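Local coordinates for protein reducing end xylose-releasing exo-oligoxylanase (Paenibacillus barengoltzii G22, PDB 5YXT) that probably hydrolyses xylo-oligosaccharides by releasing xylose from their reducing ends, as a family 8 glycoside hydrolase of xylan degradation, at residues Asn15-Tyr20 / Phe364-Leu369; Thr324-Ser329 / Ala339-Phe344; Ala78-Arg83 / Gly371-Trp376. One frame throughout, in Å; residues are numbered along the deposited sequence.

Contact 1: residues Asn15-Tyr20 / Phe364-Leu369; sequences NLLAEY and FALLAL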
loop_
_atom_site.group_PDB
_atom_site.type_symbol
_atom_site.label_atom_id
_atom_site.label_comp_id
_atom_site.label_asym_id
_atom_site.label_seq_id
_atom_site.Cartn_x
_atom_site.Cartn_y
_atom_site.Cartn_z
ATOM N N ASN C 15 1.619 -20.325 11.782
ATOM C CA ASN C 15 2.789 -20.562 10.931
ATOM C C ASN C 15 2.691 -19.523 9.824
ATOM O O ASN C 15 2.112 -19.772 8.766
ATOM C CB ASN C 15 2.825 -21.985 10.377
ATOM C CG ASN C 15 4.054 -22.247 9.508
ATOM O OD1 ASN C 15 4.681 -21.316 8.989
ATOM N ND2 ASN C 15 4.399 -23.523 9.338
ATOM N N LEU C 16 3.259 -18.343 10.090
ATOM C CA LEU C 16 3.069 -17.204 9.200
ATOM C C LEU C 16 3.640 -17.477 7.812
ATOM O O LEU C 16 3.041 -17.087 6.808
ATOM C CB LEU C 16 3.704 -15.950 9.805
ATOM C CG LEU C 16 3.217 -14.652 9.152
ATOM C CD1 LEU C 16 1.707 -14.600 9.180
ATOM C CD2 LEU C 16 3.813 -13.387 9.793
ATOM N N LEU C 17 4.797 -18.143 7.734
ATOM C CA LEU C 17 5.377 -18.446 6.426
ATOM C C LEU C 17 4.423 -19.293 5.589
ATOM O O LEU C 17 4.220 -19.025 4.400
ATOM C CB LEU C 17 6.714 -19.161 6.599
ATOM C CG LEU C 17 7.851 -18.289 7.138
ATOM C CD1 LEU C 17 9.030 -19.114 7.648
ATOM C CD2 LEU C 17 8.294 -17.318 6.075
ATOM N N ALA C 18 3.813 -20.307 6.205
ATOM C CA ALA C 18 2.865 -21.139 5.472
ATOM C C ALA C 18 1.628 -20.345 5.089
ATOM O O ALA C 18 1.111 -20.494 3.977
ATOM C CB ALA C 18 2.488 -22.363 6.302
ATOM N N GLU C 19 1.132 -19.508 6.004
ATOM C CA GLU C 19 0.035 -18.607 5.678
ATOM C C GLU C 19 0.352 -17.799 4.439
ATOM O O GLU C 19 -0.494 -17.645 3.550
ATOM C CB GLU C 19 -0.230 -17.668 6.852
ATOM C CG GLU C 19 -0.734 -18.327 8.113
ATOM C CD GLU C 19 -1.603 -17.381 8.922
ATOM O OE1 GLU C 19 -1.391 -16.155 8.815
ATOM O OE2 GLU C 19 -2.486 -17.860 9.670
ATOM N N TYR C 20 1.577 -17.291 4.370
ATOM C CA TYR C 20 2.028 -16.408 3.313
ATOM C C TYR C 20 2.308 -17.136 2.005
ATOM O O TYR C 20 2.535 -16.471 0.992
ATOM C CB TYR C 20 3.291 -15.674 3.771
ATOM C CG TYR C 20 3.043 -14.458 4.645
ATOM C CD1 TYR C 20 1.801 -14.236 5.247
ATOM C CD2 TYR C 20 4.060 -13.535 4.879
ATOM C CE1 TYR C 20 1.581 -13.114 6.044
ATOM C CE2 TYR C 20 3.851 -12.414 5.675
ATOM C CZ TYR C 20 2.623 -12.208 6.251
ATOM O OH TYR C 20 2.448 -11.091 7.034
ATOM N N PHE C 364 15.789 -16.617 15.707
ATOM C CA PHE C 364 14.586 -16.237 16.445
ATOM C C PHE C 364 13.442 -15.932 15.488
ATOM O O PHE C 364 12.311 -16.391 15.687
ATOM C CB PHE C 364 14.856 -15.022 17.332
ATOM C CG PHE C 364 15.462 -15.356 18.670
ATOM C CD1 PHE C 364 15.148 -16.537 19.322
ATOM C CD2 PHE C 364 16.328 -14.458 19.292
ATOM C CE1 PHE C 364 15.699 -16.839 20.553
ATOM C CE2 PHE C 364 16.879 -14.741 20.539
ATOM C CZ PHE C 364 16.569 -15.932 21.172
ATOM N N ALA C 365 13.722 -15.142 14.444
ATOM C CA ALA C 365 12.694 -14.790 13.473
ATOM C C ALA C 365 12.152 -16.026 12.773
ATOM O O ALA C 365 10.936 -16.173 12.601
ATOM C CB ALA C 365 13.253 -13.797 12.447
ATOM N N LEU C 366 13.044 -16.930 12.358
ATOM C CA LEU C 366 12.609 -18.132 11.649
ATOM C C LEU C 366 11.767 -19.028 12.548
ATOM O O LEU C 366 10.761 -19.593 12.104
ATOM C CB LEU C 366 13.826 -18.892 11.120
ATOM C CG LEU C 366 13.586 -20.090 10.194
ATOM C CD1 LEU C 366 12.561 -19.739 9.113
ATOM C CD2 LEU C 366 14.931 -20.554 9.585
ATOM N N LEU C 367 12.174 -19.191 13.810
ATOM C CA LEU C 367 11.343 -19.926 14.767
ATOM C C LEU C 367 9.970 -19.281 14.921
ATOM O O LEU C 367 8.941 -19.967 14.908
ATOM C CB LEU C 367 12.044 -20.003 16.123
ATOM C CG LEU C 367 13.186 -21.009 16.246
ATOM C CD1 LEU C 367 13.916 -20.750 17.548
ATOM C CD2 LEU C 367 12.635 -22.437 16.210
ATOM N N ALA C 368 9.939 -17.959 15.102
ATOM C CA ALA C 368 8.667 -17.284 15.334
ATOM C C ALA C 368 7.789 -17.327 14.091
ATOM O O ALA C 368 6.584 -17.572 14.192
ATOM C CB ALA C 368 8.901 -15.840 15.777
ATOM N N LEU C 369 8.378 -17.128 12.910
ATOM C CA LEU C 369 7.584 -17.048 11.687
ATOM C C LEU C 369 7.134 -18.412 11.187
ATOM O O LEU C 369 6.277 -18.476 10.301
ATOM C CB LEU C 369 8.376 -16.347 10.579
ATOM C CG LEU C 369 8.607 -14.853 10.799
ATOM C CD1 LEU C 369 9.650 -14.320 9.816
ATOM C CD2 LEU C 369 7.293 -14.089 10.688
#
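Leu369 lies across two leucines of the helix 16-20, using different parts of its side chain for each. Its CD2 methyl reaches Leu16 CD2 at 3.7 Å, where the two side chains meet at a slant. Its CB packs at 4.0 Å against Leu17 CG, and here the side chains cross at about a right angle. Leu17 then extends the overlap one turn back along the other helix, placing CD1 3.9 Å from Leu366 CD1, again in a roughly perpendicular crossing. Leu369 carries the largest share of the 226 Å² buried between the segments.

The polar evidence centres on Leu369 O, in the last turn of its helix. It accepts the N-H of Leu17 at 3.0 Å, measured from N to O, with an N-H...O angle of 164°. Leu17 N belongs to the first turn of helix 16-20, where amides lack an acceptor four residues earlier in the same helix, so a carbonyl from another helix fills the role. Leu17 CG stands beside its own backbone N (chi1 -71°), which also brings CG within 3.5 Å of Leu369 O. Asn15, the N-cap, serves a different amide of this turn: its OD1 accepts from Ala18 N at 3.1 Å, with the donor well above the carbonyl plane. A helix C-terminus thus meets a helix N-terminus, and the opposed partial charges probably favour the junction. Within helix 16-20, Leu16 CG also rests 3.8 Å above a face of the Tyr20 ring, toward its rim.

The two short axes approach to 10.0 Å at 64°. Around them, helix 24-40 meets Leu17 through Ile27 and Leu366 through Thr34, helix 335-345 supplies Val341 against Leu17, and helix 318-327 presents Ala326 to Leu369.

Contact 2: residues Thr324-Ser329 / Ala339-Phe344; sequences TNAMAS and ACVDLF
Ala326 CB sits 3.4 Å from Phe344 CB, and this is the tight part of the contact. The same methyl lies 3.6 Å from Cys340 O, so it is pressed against the backbone of the opposing helix as well as against a side chain. The backbones approach correspondingly closely, with Ala326 CA 4.7 Å from Val341 CA. Phe344 CG is anti to the backbone N (chi1 169°), which swings the ring past the alanine, to which it presents an oblique aspect. Further along, toward Ser329, Val341 turns CG2 beside its own backbone N, and that methyl packs 3.5 Å from Ser329 OG.

Toward Asn325 the fit is looser: its CB is 4.3 Å from Cys340 SG. On the side turned from 324-329, Asp342 is buried and hydrogen-bonds through OD2 to His4 ND1 of the second subunit and through OD1 to Tyr22 OH; Leu343, partly exposed, lies to the side.

Helices 318-327 and 335-345 are consecutive and run in roughly opposite senses, forming a helical hairpin whose close approach probably depends on the small Ala326. Between the segments 324-329 and 339-344 themselves the evidence is of van der Waals contact. The chemistry therefore implies apolar packing centred on Ala326, supplemented by a polar link between the two helices: the buried Ser329 OG bonds to Ala337 O, just before the second segment, and to Gln290 of helix 281-294 outside the hairpin.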
loop_
_atom_site.group_PDB
_atom_site.type_symbol
_atom_site.label_atom_id
_atom_site.label_comp_id
_atom_site.label_asym_id
_atom_site.label_seq_id
_atom_site.Cartn_x
_atom_site.Cartn_y
_atom_site.Cartn_z
ATOM N N THR C 324 14.522 -8.897 12.312
ATOM C CA THR C 324 13.562 -8.409 13.300
ATOM C C THR C 324 12.361 -7.756 12.642
ATOM O O THR C 324 11.245 -7.855 13.163
ATOM C CB THR C 324 14.199 -7.403 14.266
ATOM O OG1 THR C 324 14.666 -6.251 13.542
ATOM C CG2 THR C 324 15.328 -8.047 15.038
ATOM N N ASN C 325 12.562 -7.079 11.511
ATOM C CA ASN C 325 11.423 -6.484 10.829
ATOM C C ASN C 325 10.516 -7.558 10.258
ATOM O O ASN C 325 9.296 -7.371 10.204
ATOM C CB ASN C 325 11.890 -5.540 9.726
ATOM C CG ASN C 325 12.603 -4.319 10.270
ATOM O OD1 ASN C 325 12.355 -3.884 11.393
ATOM N ND2 ASN C 325 13.478 -3.743 9.456
ATOM N N ALA C 326 11.094 -8.691 9.855
ATOM C CA ALA C 326 10.280 -9.810 9.401
ATOM C C ALA C 326 9.506 -10.438 10.556
ATOM O O ALA C 326 8.318 -10.747 10.419
ATOM C CB ALA C 326 11.167 -10.850 8.715
ATOM N N MET C 327 10.167 -10.658 11.696
ATOM C CA MET C 327 9.478 -11.233 12.851
ATOM C C MET C 327 8.331 -10.341 13.309
ATOM O O MET C 327 7.303 -10.840 13.788
ATOM C CB MET C 327 10.480 -11.464 13.986
ATOM C CG MET C 327 9.908 -12.174 15.199
ATOM S SD MET C 327 11.261 -12.739 16.226
ATOM C CE MET C 327 10.465 -12.818 17.845
ATOM N N ALA C 328 8.473 -9.025 13.134
ATOM C CA ALA C 328 7.414 -8.089 13.499
ATOM C C ALA C 328 6.129 -8.301 12.701
ATOM O O ALA C 328 5.056 -7.882 13.157
ATOM C CB ALA C 328 7.905 -6.662 13.313
ATOM N N SER C 329 6.203 -8.970 11.546
ATOM C CA SER C 329 5.004 -9.218 10.746
ATOM C C SER C 329 3.959 -10.051 11.483
ATOM O O SER C 329 2.799 -10.082 11.059
ATOM C CB SER C 329 5.392 -9.902 9.433
ATOM O OG SER C 329 6.003 -8.973 8.540
ATOM N N ALA C 339 6.212 -8.228 2.340
ATOM C CA ALA C 339 7.495 -7.894 1.735
ATOM C C ALA C 339 8.643 -8.065 2.730
ATOM O O ALA C 339 9.703 -8.599 2.374
ATOM C CB ALA C 339 7.461 -6.473 1.179
ATOM N N CYS C 340 8.454 -7.622 3.978
ATOM C CA CYS C 340 9.486 -7.826 4.996
ATOM C C CYS C 340 9.809 -9.305 5.164
ATOM O O CYS C 340 10.975 -9.683 5.325
ATOM C CB CYS C 340 9.046 -7.222 6.331
ATOM S SG CYS C 340 9.152 -5.392 6.395
ATOM N N VAL C 341 8.790 -10.159 5.096
ATOM C CA VAL C 341 9.010 -11.588 5.274
ATOM C C VAL C 341 9.700 -12.180 4.050
ATOM O O VAL C 341 10.579 -13.037 4.184
ATOM C CB VAL C 341 7.675 -12.290 5.591
ATOM C CG1 VAL C 341 7.828 -13.800 5.563
ATOM C CG2 VAL C 341 7.177 -11.856 6.947
ATOM N N ASP C 342 9.328 -11.726 2.839
ATOM C CA ASP C 342 9.967 -12.251 1.629
ATOM C C ASP C 342 11.436 -11.863 1.551
ATOM O O ASP C 342 12.269 -12.659 1.094
ATOM C CB ASP C 342 9.261 -11.775 0.361
ATOM C CG ASP C 342 9.649 -12.610 -0.844
ATOM O OD1 ASP C 342 9.357 -13.830 -0.815
ATOM O OD2 ASP C 342 10.272 -12.075 -1.797
ATOM N N LEU C 343 11.774 -10.639 1.945
ATOM C CA LEU C 343 13.183 -10.279 2.016
ATOM C C LEU C 343 13.930 -11.218 2.957
ATOM O O LEU C 343 14.974 -11.773 2.604
ATOM C CB LEU C 343 13.334 -8.825 2.461
ATOM C CG LEU C 343 14.748 -8.283 2.657
ATOM C CD1 LEU C 343 15.497 -8.187 1.345
ATOM C CD2 LEU C 343 14.650 -6.903 3.325
ATOM N N PHE C 344 13.379 -11.444 4.149
ATOM C CA PHE C 344 14.031 -12.342 5.098
ATOM C C PHE C 344 14.136 -13.758 4.547
ATOM O O PHE C 344 15.175 -14.415 4.694
ATOM C CB PHE C 344 13.263 -12.341 6.420
ATOM C CG PHE C 344 13.696 -13.422 7.363
ATOM C CD1 PHE C 344 14.959 -13.386 7.945
ATOM C CD2 PHE C 344 12.844 -14.478 7.661
ATOM C CE1 PHE C 344 15.370 -14.404 8.826
ATOM C CE2 PHE C 344 13.243 -15.498 8.539
ATOM C CZ PHE C 344 14.504 -15.462 9.112
#

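Contact 3: residues Ala78-Arg83 / Gly371-Trp376; sequences AVQYDR and GNYRIW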
loop_
_atom_site.group_PDB
_atom_site.type_symbol
_atom_site.label_atom_id
_atom_site.label_comp_id
_atom_site.label_asym_id
_atom_site.label_seq_id
_atom_site.Cartn_x
_atom_site.Cartn_y
_atom_site.Cartn_z
ATOM N N ALA C 78 17.628 -23.505 22.082
ATOM C CA ALA C 78 17.745 -24.946 22.327
ATOM C C ALA C 78 16.447 -25.532 22.900
ATOM O O ALA C 78 16.028 -26.632 22.514
ATOM C CB ALA C 78 18.928 -25.222 23.259
ATOM N N VAL C 79 15.770 -24.798 23.784
ATOM C CA VAL C 79 14.532 -25.334 24.336
ATOM C C VAL C 79 13.392 -25.218 23.325
ATOM O O VAL C 79 12.516 -26.089 23.276
ATOM C CB VAL C 79 14.200 -24.662 25.686
ATOM C CG1 VAL C 79 13.998 -23.165 25.532
ATOM C CG2 VAL C 79 12.973 -25.341 26.369
ATOM N N GLN C 80 13.386 -24.188 22.478
ATOM C CA GLN C 80 12.353 -24.121 21.446
ATOM C C GLN C 80 12.536 -25.224 20.407
ATOM O O GLN C 80 11.559 -25.800 19.923
ATOM C CB GLN C 80 12.364 -22.745 20.778
ATOM C CG GLN C 80 11.907 -21.605 21.686
ATOM C CD GLN C 80 10.477 -21.759 22.155
ATOM O OE1 GLN C 80 9.687 -22.451 21.538
ATOM N NE2 GLN C 80 10.142 -21.109 23.265
ATOM N N TYR C 81 13.778 -25.529 20.061
ATOM C CA TYR C 81 14.101 -26.539 19.063
ATOM C C TYR C 81 14.248 -27.946 19.646
ATOM O O TYR C 81 14.525 -28.883 18.892
ATOM C CB TYR C 81 15.385 -26.140 18.321
ATOM C CG TYR C 81 15.518 -26.778 16.955
ATOM C CD1 TYR C 81 14.689 -26.409 15.908
ATOM C CD2 TYR C 81 16.470 -27.753 16.721
ATOM C CE1 TYR C 81 14.811 -27.002 14.662
ATOM C CE2 TYR C 81 16.605 -28.343 15.486
ATOM C CZ TYR C 81 15.776 -27.967 14.462
ATOM O OH TYR C 81 15.921 -28.569 13.238
ATOM N N ASP C 82 14.083 -28.114 20.964
ATOM C CA ASP C 82 14.053 -29.431 21.618
ATOM C C ASP C 82 15.410 -30.136 21.540
ATOM O O ASP C 82 15.511 -31.284 21.099
ATOM C CB ASP C 82 12.954 -30.322 21.034
ATOM C CG ASP C 82 12.536 -31.421 21.975
ATOM O OD1 ASP C 82 13.044 -31.456 23.115
ATOM O OD2 ASP C 82 11.704 -32.263 21.570
ATOM N N ARG C 83 16.464 -29.446 21.974
ATOM C CA ARG C 83 17.780 -30.074 22.121
ATOM C C ARG C 83 18.304 -29.789 23.521
ATOM O O ARG C 83 18.996 -28.794 23.770
ATOM C CB ARG C 83 18.741 -29.616 21.042
ATOM C CG ARG C 83 18.608 -30.490 19.789
ATOM C CD ARG C 83 18.569 -29.639 18.553
ATOM N NE ARG C 83 18.759 -30.348 17.275
ATOM C CZ ARG C 83 17.866 -31.152 16.687
ATOM N NH1 ARG C 83 16.667 -31.362 17.234
ATOM N NH2 ARG C 83 18.170 -31.722 15.520
ATOM N N GLY C 371 5.950 -20.688 13.392
ATOM C CA GLY C 371 5.080 -21.212 14.425
ATOM C C GLY C 371 5.781 -22.072 15.447
ATOM O O GLY C 371 5.148 -22.950 16.048
ATOM N N ASN C 372 7.071 -21.822 15.685
ATOM C CA ASN C 372 7.907 -22.671 16.524
ATOM C C ASN C 372 8.568 -21.924 17.678
ATOM O O ASN C 372 9.487 -22.461 18.306
ATOM C CB ASN C 372 8.966 -23.359 15.654
ATOM C CG ASN C 372 8.358 -24.465 14.805
ATOM O OD1 ASN C 372 7.753 -25.385 15.348
ATOM N ND2 ASN C 372 8.483 -24.362 13.480
ATOM N N TYR C 373 8.123 -20.711 17.978
ATOM C CA TYR C 373 8.573 -19.952 19.144
ATOM C C TYR C 373 7.361 -19.915 20.079
ATOM O O TYR C 373 6.505 -19.032 19.976
ATOM C CB TYR C 373 9.049 -18.557 18.718
ATOM C CG TYR C 373 9.944 -17.820 19.695
ATOM C CD1 TYR C 373 9.989 -18.161 21.038
ATOM C CD2 TYR C 373 10.750 -16.774 19.259
ATOM C CE1 TYR C 373 10.800 -17.470 21.922
ATOM C CE2 TYR C 373 11.574 -16.085 20.128
ATOM C CZ TYR C 373 11.588 -16.426 21.461
ATOM O OH TYR C 373 12.409 -15.722 22.324
ATOM N N ARG C 374 7.286 -20.894 20.976
ATOM C CA ARG C 374 6.067 -21.205 21.709
ATOM C C ARG C 374 6.217 -21.028 23.211
ATOM O O ARG C 374 7.324 -20.986 23.755
ATOM C CB ARG C 374 5.626 -22.641 21.444
ATOM C CG ARG C 374 5.491 -22.931 19.977
ATOM C CD ARG C 374 4.821 -24.253 19.753
ATOM N NE ARG C 374 4.646 -24.507 18.335
ATOM C CZ ARG C 374 3.668 -25.254 17.838
ATOM N NH1 ARG C 374 2.781 -25.813 18.657
ATOM N NH2 ARG C 374 3.582 -25.434 16.527
ATOM N N ILE C 375 5.058 -20.947 23.868
ATOM C CA ILE C 375 4.958 -20.957 25.319
ATOM C C ILE C 375 4.829 -22.411 25.745
ATOM O O ILE C 375 3.843 -23.082 25.424
ATOM C CB ILE C 375 3.764 -20.134 25.817
ATOM C CG1 ILE C 375 3.918 -18.669 25.401
ATOM C CG2 ILE C 375 3.635 -20.265 27.323
ATOM C CD1 ILE C 375 2.626 -17.851 25.498
ATOM N N TRP C 376 5.833 -22.902 26.452
ATOM C CA TRP C 376 5.862 -24.292 26.879
ATOM C C TRP C 376 5.231 -24.365 28.262
ATOM O O TRP C 376 5.789 -23.848 29.235
ATOM C CB TRP C 376 7.292 -24.817 26.843
ATOM C CG TRP C 376 7.717 -24.877 25.442
ATOM C CD1 TRP C 376 8.546 -24.005 24.793
ATOM C CD2 TRP C 376 7.252 -25.802 24.460
ATOM N NE1 TRP C 376 8.656 -24.362 23.468
ATOM C CE2 TRP C 376 7.875 -25.466 23.241
ATOM C CE3 TRP C 376 6.395 -26.907 24.499
ATOM C CZ2 TRP C 376 7.650 -26.188 22.061
ATOM C CZ3 TRP C 376 6.175 -27.618 23.334
ATOM C CH2 TRP C 376 6.806 -27.260 22.131
HETATM O O HOH W 1 8.982 -24.607 19.698
#
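Gln80 CB lies 3.8 Å from Asn372 O, and CG follows at 4.0 Å from Tyr373 CD1. The chain bends at chi2 (-62°), carrying the amide alongside the backbone of Arg374. CD comes 3.4 Å from Trp376 NE1, at the edge of the indole. OE1 accepts from two donors on opposite faces of its carbonyl plane: Arg374 N at 2.9 Å, almost straight at 178°, and Trp376 NE1, also at 2.9 Å but more bent (156°). NE2 gives its N-H to Arg374 O at 2.9 Å, on a lone pair in the carbonyl plane, so one amide grips both the N-H and the C=O of a single residue, fixing its rotation.

This joins the C-terminal end of helix 68-80 to the loop leaving helix 355-369 through a Schellman motif at Gly371, within what is in family 8 an (alpha/alpha)6 barrel. A leucine in place of Gln80 would probably leave Arg374 N, Arg374 O and Trp376 NE1 without this shared partner and set the loop freer to shift. A water lies within hydrogen-bonding distance of Gln80 O and Asn372 O. Helix 126-143 adds Phe138, edge-to-face with Trp376, and Arg142, cation-pi with the same indole.

Along the chain the segments come in the order 15-20, 78-83, 324-329, 339-344, 364-369 and 371-376, so contacts 1 and 3 interleave while contact 2 is nested inside the loops both close. Contacts 1 and 2 have centres about 9 Å apart, contacts 1 and 3 about 13 Å, contacts 2 and 3 about 20 Å. Helix 355-369 ends in contact 1, and the following loop makes contact 3, with a probable hydrogen bond from Asn372 N to Leu367 O between them. Contact 1 also packs directly on contact 2. Contacts 1 and 3 tie early segments to the end of helix 355-369 and its loop, while contact 2 pairs two late helices, consistent with closure of an (alpha/alpha)6 barrel.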